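Local structure of sister chromatid cohesion protein (Chaetomium thermophilum, 5T8V) at residues A[546-551]-A[557-562]; A[504-509]-A[567-572]; A[1011-1016]-A[1038-1043]; A[1045-1050]-A[1054-1059]; A[619-624]-A[631-636]. The protein probably serves as a cohesin loader that binds chromatin, and this C-terminal fragment forms its long, hook-like solenoid of helical HEAT repeats. One frame throughout, in Å; residues are numbered along the deposited sequence.

Interaction 1 (A[546-551]-A[557-562]); sequences TCYDGY and ERDQEL
Tyr-551 sets its ring anti to the carbonyl carbon (chi1 -63°), while Arg-558 starts out with CG anti to the backbone N and bends at chi3; together these turns lay the guanidinium over one face of the tyrosine ring. The two planes are only 11° apart, and the overlap is offset toward the ring's rim, where Arg-558 NH1 lies 3.1 Å from Tyr-551 CD2. Behind it, Arg-558 CD runs past Tyr-551 CE2 at 3.7 Å. The edge of the guanidinium belongs to Asp-559: NE and NH2 of Arg-558 both meet the single atom OD1 in the guanidinium plane. Arg-558 NH2 takes the syn lone pair of Asp-559 OD1 at 3.0 Å, a salt bridge, whereas Arg-558 NE comes to it from above the carboxylate plane. Asp-553, in the turn between the helices, forms a second salt bridge with Arg-558 NH2, so the flat group is fixed in rotation at its edge and covered on a face. A short apolar layer continues the contact. Leu-562 CD1 touches the edge of the Tyr-548 ring at CD2 (4.0 Å), and its other methyl, CD2, meets Cys-547 SG. Tyr-548 OH bonds to His-357. The segments 546-550 and 557-562 run antiparallel at 152° as arms of the hairpin of helices 527-550 and 556-574; helix 357-391 abuts Tyr-548 and Asp-559, and helix 500-503 touches Cys-547, Tyr-551 and Arg-558.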
# COMPACT_ATOMS: atom_id res chain seq x y z
N THR A 546 -20.90 -9.51 -33.99
CA THR A 546 -21.16 -8.62 -32.86
C THR A 546 -21.21 -7.16 -33.30
O THR A 546 -22.08 -6.40 -32.86
CB THR A 546 -20.09 -8.81 -31.78
OG1 THR A 546 -20.21 -10.12 -31.22
CG2 THR A 546 -20.22 -7.77 -30.67
N CYS A 547 -20.28 -6.76 -34.17
CA CYS A 547 -20.28 -5.40 -34.69
C CYS A 547 -21.60 -5.08 -35.37
O CYS A 547 -22.24 -4.06 -35.07
CB CYS A 547 -19.11 -5.22 -35.65
SG CYS A 547 -19.14 -3.69 -36.63
N TYR A 548 -22.04 -5.95 -36.28
CA TYR A 548 -23.28 -5.68 -37.01
C TYR A 548 -24.49 -5.67 -36.07
O TYR A 548 -25.39 -4.84 -36.22
CB TYR A 548 -23.47 -6.72 -38.10
CG TYR A 548 -24.76 -6.58 -38.88
CD1 TYR A 548 -25.94 -7.15 -38.42
CD2 TYR A 548 -24.80 -5.90 -40.08
CE1 TYR A 548 -27.12 -7.03 -39.12
CE2 TYR A 548 -25.98 -5.77 -40.80
CZ TYR A 548 -27.13 -6.34 -40.31
OH TYR A 548 -28.31 -6.23 -41.01
N ASP A 549 -24.52 -6.57 -35.09
CA ASP A 549 -25.65 -6.68 -34.18
C ASP A 549 -25.64 -5.61 -33.09
O ASP A 549 -26.64 -5.48 -32.38
CB ASP A 549 -25.68 -8.06 -33.53
CG ASP A 549 -26.03 -9.16 -34.51
OD1 ASP A 549 -26.71 -8.88 -35.51
OD2 ASP A 549 -25.62 -10.32 -34.27
N GLY A 550 -24.55 -4.86 -32.93
CA GLY A 550 -24.50 -3.83 -31.91
C GLY A 550 -25.16 -2.53 -32.31
O GLY A 550 -25.54 -1.75 -31.43
N TYR A 551 -25.31 -2.28 -33.61
CA TYR A 551 -25.89 -1.03 -34.10
C TYR A 551 -27.39 -1.19 -34.30
O TYR A 551 -27.87 -2.22 -34.78
CB TYR A 551 -25.23 -0.63 -35.42
CG TYR A 551 -23.75 -0.33 -35.31
CD1 TYR A 551 -23.24 0.40 -34.25
CD2 TYR A 551 -22.86 -0.79 -36.28
CE1 TYR A 551 -21.88 0.67 -34.15
CE2 TYR A 551 -21.50 -0.52 -36.19
CZ TYR A 551 -21.02 0.21 -35.12
OH TYR A 551 -19.68 0.48 -35.02
N GLU A 557 -23.96 1.76 -46.42
CA GLU A 557 -22.69 1.26 -46.93
C GLU A 557 -21.97 0.42 -45.88
O GLU A 557 -21.41 -0.64 -46.20
CB GLU A 557 -21.81 2.43 -47.38
CG GLU A 557 -20.53 2.00 -48.09
CD GLU A 557 -20.81 1.15 -49.32
OE1 GLU A 557 -21.82 1.41 -50.01
OE2 GLU A 557 -20.02 0.22 -49.60
N ARG A 558 -21.96 0.88 -44.63
CA ARG A 558 -21.37 0.09 -43.55
C ARG A 558 -21.97 -1.31 -43.52
O ARG A 558 -21.24 -2.31 -43.47
CB ARG A 558 -21.60 0.80 -42.21
CG ARG A 558 -21.02 0.08 -41.00
CD ARG A 558 -21.70 0.55 -39.72
NE ARG A 558 -23.13 0.23 -39.73
CZ ARG A 558 -24.03 0.77 -38.92
NH1 ARG A 558 -23.67 1.69 -38.03
NH2 ARG A 558 -25.30 0.41 -39.01
N ASP A 559 -23.30 -1.40 -43.56
CA ASP A 559 -23.96 -2.70 -43.49
C ASP A 559 -23.60 -3.57 -44.69
O ASP A 559 -23.46 -4.79 -44.56
CB ASP A 559 -25.47 -2.52 -43.39
CG ASP A 559 -25.87 -1.68 -42.20
OD1 ASP A 559 -25.17 -1.73 -41.17
OD2 ASP A 559 -26.89 -0.96 -42.30
N GLN A 560 -23.47 -2.96 -45.87
CA GLN A 560 -23.12 -3.73 -47.05
C GLN A 560 -21.72 -4.30 -46.94
O GLN A 560 -21.50 -5.50 -47.18
CB GLN A 560 -23.26 -2.86 -48.30
CG GLN A 560 -24.67 -2.32 -48.51
CD GLN A 560 -24.88 -1.76 -49.90
OE1 GLN A 560 -23.95 -1.24 -50.52
NE2 GLN A 560 -26.10 -1.87 -50.40
N GLU A 561 -20.75 -3.46 -46.56
CA GLU A 561 -19.40 -3.96 -46.32
C GLU A 561 -19.40 -5.09 -45.29
O GLU A 561 -18.72 -6.10 -45.47
CB GLU A 561 -18.49 -2.81 -45.86
CG GLU A 561 -17.07 -3.23 -45.51
CD GLU A 561 -16.33 -3.81 -46.70
OE1 GLU A 561 -16.80 -3.64 -47.84
OE2 GLU A 561 -15.27 -4.45 -46.49
N LEU A 562 -20.17 -4.92 -44.21
CA LEU A 562 -20.26 -5.98 -43.21
C LEU A 562 -20.85 -7.25 -43.78
O LEU A 562 -20.48 -8.36 -43.36
CB LEU A 562 -21.08 -5.50 -42.01
CG LEU A 562 -20.36 -4.51 -41.09
CD1 LEU A 562 -21.35 -3.86 -40.14
CD2 LEU A 562 -19.25 -5.20 -40.31

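Interaction 2 (A[504-509]-A[567-572]); sequences VAWTGP and YRLREM
Arg-568 stretches along one face of the Trp-506 indole, its chain extended from CG to NE. Its CD sits 3.7 Å from the centroid of the Trp-506 six-membered ring, a CH-pi contact, and its CZ lies over the five-membered ring, 4.2 Å from that centroid, as a cation-pi pair. The guanidinium is tilted 53° to the indole, tipping NH1 down to 3.2 Å from Trp-506 CG. Trp-506 holds CG opposite its backbone N (chi1 -177°), which swings the indole out of a type I turn, 505-508, linking two helices of the HEAT-repeat solenoid; Gly-508 sits at the N-cap position of helix 509-520. At the rim of the six-membered ring, Met-572, bent at chi3, brings CE in near the ring plane, 3.6 Å from Trp-506 CZ3. An alanine in place of Trp-506 would probably leave the aliphatic part of Arg-568 without its apolar cover and Met-572 CE without its aromatic edge. Arg-568 NH2 forms a salt bridge with Glu-350, and the Trp-506 indole also meets Arg-511 in a cation-pi contact and Tyr-583 edge-to-face.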
# COMPACT_ATOMS: atom_id res chain seq x y z
N VAL A 504 -12.68 -5.16 -37.63
CA VAL A 504 -13.05 -6.31 -38.44
C VAL A 504 -12.91 -5.97 -39.92
O VAL A 504 -13.38 -6.71 -40.78
CB VAL A 504 -14.48 -6.79 -38.11
CG1 VAL A 504 -14.59 -7.14 -36.64
CG2 VAL A 504 -15.50 -5.72 -38.49
N ALA A 505 -12.25 -4.85 -40.21
CA ALA A 505 -12.10 -4.42 -41.59
C ALA A 505 -11.36 -5.47 -42.41
O ALA A 505 -10.52 -6.22 -41.90
CB ALA A 505 -11.35 -3.09 -41.65
N TRP A 506 -11.68 -5.51 -43.71
CA TRP A 506 -11.09 -6.51 -44.59
C TRP A 506 -9.57 -6.37 -44.68
O TRP A 506 -8.87 -7.38 -44.82
CB TRP A 506 -11.71 -6.39 -45.99
CG TRP A 506 -11.22 -7.41 -46.96
CD1 TRP A 506 -10.62 -7.18 -48.16
CD2 TRP A 506 -11.29 -8.83 -46.81
NE1 TRP A 506 -10.31 -8.37 -48.77
CE2 TRP A 506 -10.71 -9.40 -47.96
CE3 TRP A 506 -11.78 -9.68 -45.82
CZ2 TRP A 506 -10.61 -10.78 -48.15
CZ3 TRP A 506 -11.69 -11.04 -46.00
CH2 TRP A 506 -11.11 -11.58 -47.16
N THR A 507 -9.06 -5.15 -44.60
CA THR A 507 -7.62 -4.90 -44.64
C THR A 507 -7.07 -4.48 -43.29
O THR A 507 -6.02 -3.82 -43.23
CB THR A 507 -7.30 -3.84 -45.69
OG1 THR A 507 -7.89 -2.59 -45.31
CG2 THR A 507 -7.84 -4.24 -47.05
N GLY A 508 -7.75 -4.84 -42.21
CA GLY A 508 -7.38 -4.40 -40.88
C GLY A 508 -6.50 -5.39 -40.14
O GLY A 508 -5.78 -6.19 -40.75
N PRO A 509 -6.54 -5.35 -38.80
CA PRO A 509 -5.60 -6.17 -38.03
C PRO A 509 -5.81 -7.66 -38.18
O PRO A 509 -4.83 -8.41 -38.26
CB PRO A 509 -5.84 -5.70 -36.58
CG PRO A 509 -7.21 -5.13 -36.59
CD PRO A 509 -7.39 -4.51 -37.94
N TYR A 567 -20.02 -12.94 -45.81
CA TYR A 567 -19.85 -13.97 -46.82
C TYR A 567 -18.41 -14.47 -46.84
O TYR A 567 -18.15 -15.68 -46.75
CB TYR A 567 -20.25 -13.44 -48.20
CG TYR A 567 -19.92 -14.38 -49.34
CD1 TYR A 567 -20.78 -15.41 -49.69
CD2 TYR A 567 -18.74 -14.24 -50.06
CE1 TYR A 567 -20.49 -16.27 -50.73
CE2 TYR A 567 -18.43 -15.10 -51.10
CZ TYR A 567 -19.31 -16.11 -51.43
OH TYR A 567 -19.01 -16.97 -52.47
N ARG A 568 -17.45 -13.55 -46.97
CA ARG A 568 -16.04 -13.93 -47.04
C ARG A 568 -15.65 -14.82 -45.87
O ARG A 568 -15.12 -15.91 -46.06
CB ARG A 568 -15.17 -12.68 -47.07
CG ARG A 568 -15.35 -11.84 -48.33
CD ARG A 568 -14.69 -10.48 -48.20
NE ARG A 568 -15.01 -9.62 -49.33
CZ ARG A 568 -14.72 -8.32 -49.40
NH1 ARG A 568 -14.09 -7.73 -48.40
NH2 ARG A 568 -15.06 -7.63 -50.47
N LEU A 569 -15.91 -14.36 -44.64
CA LEU A 569 -15.50 -15.13 -43.47
C LEU A 569 -16.21 -16.47 -43.39
O LEU A 569 -15.64 -17.45 -42.90
CB LEU A 569 -15.75 -14.32 -42.19
CG LEU A 569 -14.55 -13.50 -41.70
CD1 LEU A 569 -13.43 -14.41 -41.22
CD2 LEU A 569 -14.05 -12.55 -42.78
N ARG A 570 -17.46 -16.54 -43.87
CA ARG A 570 -18.14 -17.83 -43.93
C ARG A 570 -17.38 -18.79 -44.85
O ARG A 570 -17.06 -19.92 -44.46
CB ARG A 570 -19.58 -17.64 -44.39
CG ARG A 570 -20.49 -18.83 -44.14
CD ARG A 570 -20.98 -19.44 -45.45
NE ARG A 570 -21.74 -18.48 -46.25
CZ ARG A 570 -22.13 -18.69 -47.50
NH1 ARG A 570 -21.82 -19.83 -48.12
NH2 ARG A 570 -22.82 -17.77 -48.15
N GLU A 571 -17.08 -18.34 -46.07
CA GLU A 571 -16.30 -19.17 -46.98
C GLU A 571 -14.95 -19.55 -46.39
O GLU A 571 -14.45 -20.65 -46.63
CB GLU A 571 -16.09 -18.43 -48.31
CG GLU A 571 -17.37 -18.11 -49.07
CD GLU A 571 -18.00 -19.33 -49.72
OE1 GLU A 571 -17.83 -20.45 -49.19
OE2 GLU A 571 -18.65 -19.17 -50.77
N MET A 572 -14.36 -18.65 -45.60
CA MET A 572 -13.06 -18.94 -44.99
C MET A 572 -13.17 -20.01 -43.92
O MET A 572 -12.31 -20.90 -43.83
CB MET A 572 -12.47 -17.66 -44.40
CG MET A 572 -11.33 -17.07 -45.20
SD MET A 572 -10.95 -15.39 -44.67
CE MET A 572 -12.28 -14.51 -45.45

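Interaction 3 (A[1011-1016]-A[1038-1043]); sequences LMVDIV and LVCQSS
Val-1039 points its CG1 methyl between Met-1012 and Val-1013, and that one branch takes both of the closer contacts. Set anti to the backbone N (chi1 174°), Val-1039 CG1 is presented to the facing helix and comes 3.7 Å from Val-1013 CG2. The two valines meet methyl to methyl at a slant, each offering a single branch. From the other flank comes Met-1012: its chain runs straight through chi2, then bends at chi3, and this bend brings CE to within 4.0 Å of the same Val-1039 CG1. Val-1013 CG2 also looks toward Cys-1040, whose SG stands farther off at 4.5 Å. All four side chains are buried, and no hydrogen bond crosses between the segments. Val-980 touches Met-1012, while Asn-1046 and Tyr-1047 close on Cys-1040. The segments 1011-1016 and 1038-1042, from helices 1009-1016 and 1026-1042, run antiparallel at 151°, their axes 10.4 Å apart at closest approach; this apolar seam of valine, methionine and cysteine is in keeping with a HEAT-repeat solenoid.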
# COMPACT_ATOMS: atom_id res chain seq x y z
N LEU A 1011 11.26 49.97 47.88
CA LEU A 1011 10.82 51.35 47.67
C LEU A 1011 9.80 51.42 46.54
O LEU A 1011 8.73 52.02 46.69
CB LEU A 1011 12.03 52.25 47.37
CG LEU A 1011 11.74 53.72 47.07
CD1 LEU A 1011 10.94 54.37 48.18
CD2 LEU A 1011 13.05 54.47 46.85
N MET A 1012 10.11 50.78 45.41
CA MET A 1012 9.17 50.73 44.30
C MET A 1012 7.86 50.08 44.73
O MET A 1012 6.77 50.64 44.53
CB MET A 1012 9.80 49.97 43.13
CG MET A 1012 11.11 50.59 42.64
SD MET A 1012 11.84 49.78 41.21
CE MET A 1012 12.46 48.27 41.93
N VAL A 1013 7.94 48.90 45.35
CA VAL A 1013 6.74 48.21 45.81
C VAL A 1013 5.94 49.11 46.75
O VAL A 1013 4.72 49.27 46.60
CB VAL A 1013 7.11 46.88 46.49
CG1 VAL A 1013 5.87 46.22 47.11
CG2 VAL A 1013 7.76 45.93 45.48
N ASP A 1014 6.62 49.71 47.73
CA ASP A 1014 5.94 50.53 48.72
C ASP A 1014 5.26 51.74 48.09
O ASP A 1014 4.23 52.21 48.59
CB ASP A 1014 6.92 50.99 49.79
CG ASP A 1014 7.30 49.88 50.75
OD1 ASP A 1014 7.14 48.69 50.38
OD2 ASP A 1014 7.74 50.19 51.88
N ILE A 1015 5.82 52.27 47.00
CA ILE A 1015 5.21 53.43 46.36
C ILE A 1015 4.04 53.02 45.46
O ILE A 1015 3.08 53.78 45.31
CB ILE A 1015 6.26 54.23 45.58
CG1 ILE A 1015 7.29 54.83 46.55
CG2 ILE A 1015 5.61 55.35 44.75
CD1 ILE A 1015 8.47 55.50 45.87
N VAL A 1016 4.09 51.83 44.86
CA VAL A 1016 3.10 51.48 43.84
C VAL A 1016 1.91 50.72 44.43
O VAL A 1016 0.77 50.94 44.02
CB VAL A 1016 3.77 50.67 42.72
CG1 VAL A 1016 2.75 50.28 41.65
CG2 VAL A 1016 4.90 51.47 42.09
N LEU A 1038 6.03 42.52 38.28
CA LEU A 1038 7.32 42.56 37.59
C LEU A 1038 8.47 42.77 38.57
O LEU A 1038 9.54 42.19 38.40
CB LEU A 1038 7.30 43.67 36.54
CG LEU A 1038 6.34 43.50 35.37
CD1 LEU A 1038 5.96 44.85 34.79
CD2 LEU A 1038 6.96 42.62 34.30
N VAL A 1039 8.26 43.61 39.58
CA VAL A 1039 9.31 43.84 40.57
C VAL A 1039 9.56 42.58 41.39
O VAL A 1039 10.71 42.16 41.56
CB VAL A 1039 8.94 45.03 41.47
CG1 VAL A 1039 9.95 45.20 42.60
CG2 VAL A 1039 8.84 46.31 40.65
N CYS A 1040 8.49 41.97 41.90
CA CYS A 1040 8.65 40.84 42.81
C CYS A 1040 9.26 39.64 42.11
O CYS A 1040 10.06 38.91 42.72
CB CYS A 1040 7.30 40.47 43.42
SG CYS A 1040 6.63 41.71 44.55
N GLN A 1041 8.91 39.40 40.85
CA GLN A 1041 9.39 38.20 40.18
C GLN A 1041 10.92 38.16 40.13
O GLN A 1041 11.50 37.07 40.09
CB GLN A 1041 8.81 38.10 38.77
CG GLN A 1041 9.53 38.92 37.71
CD GLN A 1041 8.93 38.72 36.34
OE1 GLN A 1041 9.63 38.38 35.39
NE2 GLN A 1041 7.62 38.94 36.22
N SER A 1042 11.57 39.32 40.14
CA SER A 1042 13.03 39.39 40.16
C SER A 1042 13.59 39.74 41.53
O SER A 1042 14.81 39.67 41.72
CB SER A 1042 13.52 40.42 39.14
OG SER A 1042 13.28 39.97 37.81
N SER A 1043 12.74 40.12 42.49
CA SER A 1043 13.14 40.34 43.87
C SER A 1043 12.15 39.60 44.76
O SER A 1043 11.32 40.22 45.45
CB SER A 1043 13.18 41.84 44.21
OG SER A 1043 14.19 42.50 43.46

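Interaction 4 (A[1045-1050]-A[1054-1059]); sequences RNYVAA and TAFQQV
Tyr-1047 and Phe-1056 make an aromatic edge contact between the loop that follows helix 1026-1042 and the next helix, 1050-1062, and a side-chain-to-backbone hydrogen bond closes back within the first turn of that helix. The two rings meet rim to rim: Phe-1056 CE2 lies near the tyrosine plane, 3.8 Å from Tyr-1047 CD1, and CE1 of Tyr-1047 lies at the rim of the phenylalanine. Neither ring covers the other's face. Tyr-1047 keeps CG anti to the carbonyl carbon (chi1 -84°), which turns the CD1-CE1 edge of the ring to Phe-1056. The loop includes a type I turn from Asn-1046 to Ala-1049, closed by Ala-1049 N to Asn-1046 O, and serves as one of the tight connections between successive helices of the HEAT-repeat solenoid. Where the helix begins, Thr-1054 OG1 donates to Ala-1050 O over 3.0 Å. Thr-1054 places OG1 between its backbone N and carbonyl carbon (chi1 57°), which turns the hydroxyl back toward Ala-1050. The approach to the carbonyl is nearly straight, a C=O...OG1 angle of 160°, and lies in the carbonyl plane. Helix 1065-1086 lies against both rings: Tyr-1047 OH bonds to Ser-1074 OG, the Tyr-1047 ring also meets Phe-1078, and Phe-1056 packs on Val-1071.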
# COMPACT_ATOMS: atom_id res chain seq x y z
N ARG A 1045 11.91 38.35 47.59
CA ARG A 1045 11.73 38.63 49.01
C ARG A 1045 10.62 39.64 49.26
O ARG A 1045 10.07 39.69 50.37
CB ARG A 1045 13.04 39.13 49.63
CG ARG A 1045 14.09 38.04 49.79
CD ARG A 1045 14.81 38.14 51.12
NE ARG A 1045 13.90 38.06 52.26
CZ ARG A 1045 13.40 36.93 52.75
NH1 ARG A 1045 13.72 35.76 52.21
NH2 ARG A 1045 12.57 36.97 53.79
N ASN A 1046 10.25 40.44 48.25
CA ASN A 1046 9.13 41.36 48.40
C ASN A 1046 7.79 40.64 48.44
O ASN A 1046 6.83 41.18 48.99
CB ASN A 1046 9.14 42.39 47.27
CG ASN A 1046 10.19 43.47 47.47
OD1 ASN A 1046 11.10 43.61 46.66
ND2 ASN A 1046 10.06 44.23 48.55
N TYR A 1047 7.72 39.43 47.87
CA TYR A 1047 6.47 38.68 47.87
C TYR A 1047 5.92 38.50 49.28
O TYR A 1047 4.71 38.66 49.51
CB TYR A 1047 6.68 37.30 47.23
CG TYR A 1047 6.58 37.26 45.72
CD1 TYR A 1047 5.40 37.57 45.07
CD2 TYR A 1047 7.67 36.88 44.95
CE1 TYR A 1047 5.30 37.51 43.69
CE2 TYR A 1047 7.59 36.82 43.57
CZ TYR A 1047 6.41 37.14 42.95
OH TYR A 1047 6.32 37.09 41.58
N VAL A 1048 6.78 38.17 50.24
CA VAL A 1048 6.34 37.80 51.58
C VAL A 1048 6.26 39.02 52.49
O VAL A 1048 6.38 38.90 53.71
CB VAL A 1048 7.28 36.73 52.19
CG1 VAL A 1048 7.24 35.46 51.37
CG2 VAL A 1048 8.71 37.26 52.31
N ALA A 1049 6.06 40.19 51.90
CA ALA A 1049 5.86 41.41 52.67
C ALA A 1049 4.37 41.65 52.88
O ALA A 1049 3.57 41.50 51.95
CB ALA A 1049 6.49 42.61 51.96
N ALA A 1050 4.01 42.03 54.11
CA ALA A 1050 2.61 42.35 54.40
C ALA A 1050 2.05 43.37 53.43
O ALA A 1050 0.84 43.42 53.20
CB ALA A 1050 2.49 42.86 55.84
N THR A 1054 -1.28 41.29 51.00
CA THR A 1054 -2.62 41.78 51.28
C THR A 1054 -3.31 42.21 49.99
O THR A 1054 -4.51 42.01 49.82
CB THR A 1054 -2.57 42.94 52.28
OG1 THR A 1054 -1.74 43.99 51.77
CG2 THR A 1054 -2.03 42.47 53.62
N ALA A 1055 -2.54 42.80 49.07
CA ALA A 1055 -3.09 43.18 47.78
C ALA A 1055 -3.36 41.95 46.91
O ALA A 1055 -4.34 41.92 46.16
CB ALA A 1055 -2.15 44.15 47.06
N PHE A 1056 -2.50 40.94 47.00
CA PHE A 1056 -2.75 39.70 46.26
C PHE A 1056 -3.99 38.99 46.79
O PHE A 1056 -4.87 38.60 46.02
CB PHE A 1056 -1.53 38.78 46.34
CG PHE A 1056 -0.36 39.22 45.48
CD1 PHE A 1056 -0.42 40.37 44.71
CD2 PHE A 1056 0.79 38.45 45.43
CE1 PHE A 1056 0.65 40.76 43.93
CE2 PHE A 1056 1.87 38.83 44.65
CZ PHE A 1056 1.79 39.98 43.90
N GLN A 1057 -4.08 38.83 48.11
CA GLN A 1057 -5.29 38.26 48.71
C GLN A 1057 -6.52 39.06 48.31
O GLN A 1057 -7.57 38.49 48.02
CB GLN A 1057 -5.15 38.20 50.23
CG GLN A 1057 -4.43 36.97 50.75
CD GLN A 1057 -5.23 35.70 50.56
OE1 GLN A 1057 -6.26 35.69 49.88
NE2 GLN A 1057 -4.76 34.61 51.17
N GLN A 1058 -6.40 40.39 48.30
CA GLN A 1058 -7.51 41.23 47.86
C GLN A 1058 -7.89 40.91 46.42
O GLN A 1058 -9.08 40.80 46.08
CB GLN A 1058 -7.15 42.70 48.00
CG GLN A 1058 -8.32 43.66 47.80
CD GLN A 1058 -9.44 43.46 48.80
OE1 GLN A 1058 -10.61 43.58 48.46
NE2 GLN A 1058 -9.08 43.16 50.05
N VAL A 1059 -6.89 40.74 45.55
CA VAL A 1059 -7.15 40.40 44.15
C VAL A 1059 -7.94 39.10 44.06
O VAL A 1059 -9.02 39.05 43.46
CB VAL A 1059 -5.82 40.30 43.38
CG1 VAL A 1059 -6.00 39.57 42.05
CG2 VAL A 1059 -5.25 41.69 43.13

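Interaction 5 (A[619-624]-A[631-636]); sequences NSMASD and KSLKSI
Met-621 crosses Leu-633 and Ile-636 at about a right angle. CB of Met-621 stands 4.4 Å from Leu-633 CD2. Next, Met-621 CG meets that same methyl at 3.8 Å and also touches Ile-636 CD1. Met-621 SD reaches the end of the isoleucine, 3.4 Å from Ile-636 CD1, with Leu-633 CD2 still close by. The chain then bends at chi3 (-61°), and Met-621 CE passes Ile-636 CD1 at 4.4 Å. The methionine thus leaves the connection after helix 610-619 and packs onto helix 628-642, which follows 610-619 in the HEAT-repeat array. An alanine here would probably open a gap beside Ile-636 CD1 and Leu-633 CD2, where the methionine chain now lies against both methyls. One residue earlier, Ser-620 OG lies 2.7 Å from Ser-632 OG; each hydroxyl also has a backbone carbonyl to bond, Leu-617 O for Ser-620 and Val-628 O for Ser-632. Leu-675 of helix 666-682 packs on both Met-621 and Leu-633.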
# COMPACT_ATOMS: atom_id res chain seq x y z
N ASN A 619 -7.89 -1.27 -4.16
CA ASN A 619 -8.63 -1.40 -2.90
C ASN A 619 -8.08 -2.53 -2.03
O ASN A 619 -8.32 -2.52 -0.82
CB ASN A 619 -10.11 -1.64 -3.18
CG ASN A 619 -10.79 -0.42 -3.77
OD1 ASN A 619 -10.96 0.60 -3.11
ND2 ASN A 619 -11.19 -0.53 -5.04
N SER A 620 -7.36 -3.49 -2.61
CA SER A 620 -6.78 -4.56 -1.82
C SER A 620 -5.47 -4.16 -1.16
O SER A 620 -4.83 -5.01 -0.53
CB SER A 620 -6.57 -5.81 -2.68
OG SER A 620 -5.48 -5.65 -3.56
N MET A 621 -5.05 -2.90 -1.29
CA MET A 621 -3.89 -2.43 -0.53
C MET A 621 -4.22 -2.33 0.95
O MET A 621 -3.36 -2.59 1.80
CB MET A 621 -3.42 -1.08 -1.07
CG MET A 621 -2.79 -1.14 -2.45
SD MET A 621 -2.23 0.47 -3.03
CE MET A 621 -3.76 1.40 -3.07
N ALA A 622 -5.45 -1.95 1.28
CA ALA A 622 -5.93 -1.92 2.66
C ALA A 622 -6.47 -3.27 3.10
O ALA A 622 -7.48 -3.35 3.81
CB ALA A 622 -7.00 -0.84 2.81
N SER A 623 -5.83 -4.36 2.68
CA SER A 623 -6.30 -5.70 3.01
C SER A 623 -6.00 -6.04 4.47
O SER A 623 -5.77 -5.14 5.29
CB SER A 623 -5.65 -6.74 2.09
OG SER A 623 -6.14 -8.04 2.37
N ASP A 624 -6.00 -7.33 4.80
CA ASP A 624 -5.71 -7.79 6.15
C ASP A 624 -4.48 -8.68 6.21
O ASP A 624 -3.61 -8.46 7.06
CB ASP A 624 -6.93 -8.55 6.71
CG ASP A 624 -8.04 -7.63 7.15
OD1 ASP A 624 -8.04 -7.21 8.33
OD2 ASP A 624 -8.92 -7.31 6.32
N LYS A 631 1.94 -8.37 -1.93
CA LYS A 631 1.80 -8.83 -3.30
C LYS A 631 1.03 -7.83 -4.14
O LYS A 631 1.40 -7.54 -5.29
CB LYS A 631 1.12 -10.20 -3.31
CG LYS A 631 0.87 -10.77 -4.69
CD LYS A 631 2.15 -10.86 -5.51
CE LYS A 631 1.95 -11.71 -6.76
NZ LYS A 631 0.72 -11.31 -7.49
N SER A 632 -0.06 -7.28 -3.60
CA SER A 632 -0.81 -6.25 -4.30
C SER A 632 0.07 -5.04 -4.61
O SER A 632 0.06 -4.53 -5.73
CB SER A 632 -2.03 -5.83 -3.48
OG SER A 632 -3.03 -6.83 -3.50
N LEU A 633 0.83 -4.58 -3.62
CA LEU A 633 1.73 -3.45 -3.85
C LEU A 633 2.72 -3.77 -4.96
O LEU A 633 2.95 -2.94 -5.85
CB LEU A 633 2.47 -3.09 -2.56
CG LEU A 633 1.59 -2.62 -1.40
CD1 LEU A 633 2.40 -2.50 -0.12
CD2 LEU A 633 0.92 -1.29 -1.73
N LYS A 634 3.30 -4.96 -4.93
CA LYS A 634 4.22 -5.38 -5.98
C LYS A 634 3.56 -5.28 -7.35
O LYS A 634 4.13 -4.69 -8.29
CB LYS A 634 4.70 -6.81 -5.70
CG LYS A 634 5.69 -7.37 -6.70
CD LYS A 634 6.71 -8.28 -6.01
CE LYS A 634 6.04 -9.42 -5.23
NZ LYS A 634 7.03 -10.23 -4.46
N SER A 635 2.35 -5.83 -7.48
CA SER A 635 1.67 -5.80 -8.77
C SER A 635 1.36 -4.37 -9.20
O SER A 635 1.42 -4.04 -10.39
CB SER A 635 0.39 -6.63 -8.70
OG SER A 635 0.71 -8.00 -8.49
N ILE A 636 1.02 -3.49 -8.24
CA ILE A 636 0.74 -2.10 -8.59
C ILE A 636 2.00 -1.41 -9.09
O ILE A 636 1.95 -0.61 -10.03
CB ILE A 636 0.13 -1.37 -7.38
CG1 ILE A 636 -1.25 -1.96 -7.06
CG2 ILE A 636 0.00 0.13 -7.67
CD1 ILE A 636 -1.85 -1.47 -5.75

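How the interactions relate
The five contacts form two neighbouring pairs and one isolated site along the solenoid. Interactions 1 and 2 share helix 556-574; their centres are 13 Å apart, and Glu-561 OE2 of the first reaches Trp-506 CB of the second at 4.1 Å. Interactions 3 and 4 have centres 11 Å apart, and Tyr-1047 CE2 packs on Cys-1040 O at 3.3 Å. The two pairs sit on opposite sides of the chain's centre, with centres 102 to 107 Å apart. Interaction 5 lies near that centre, its own centre about 42 Å from that of interaction 1 and about 69 Å from that of interaction 3. Interactions 1 and 3 join helix to helix; 2, 4 and 5 join loop to helix.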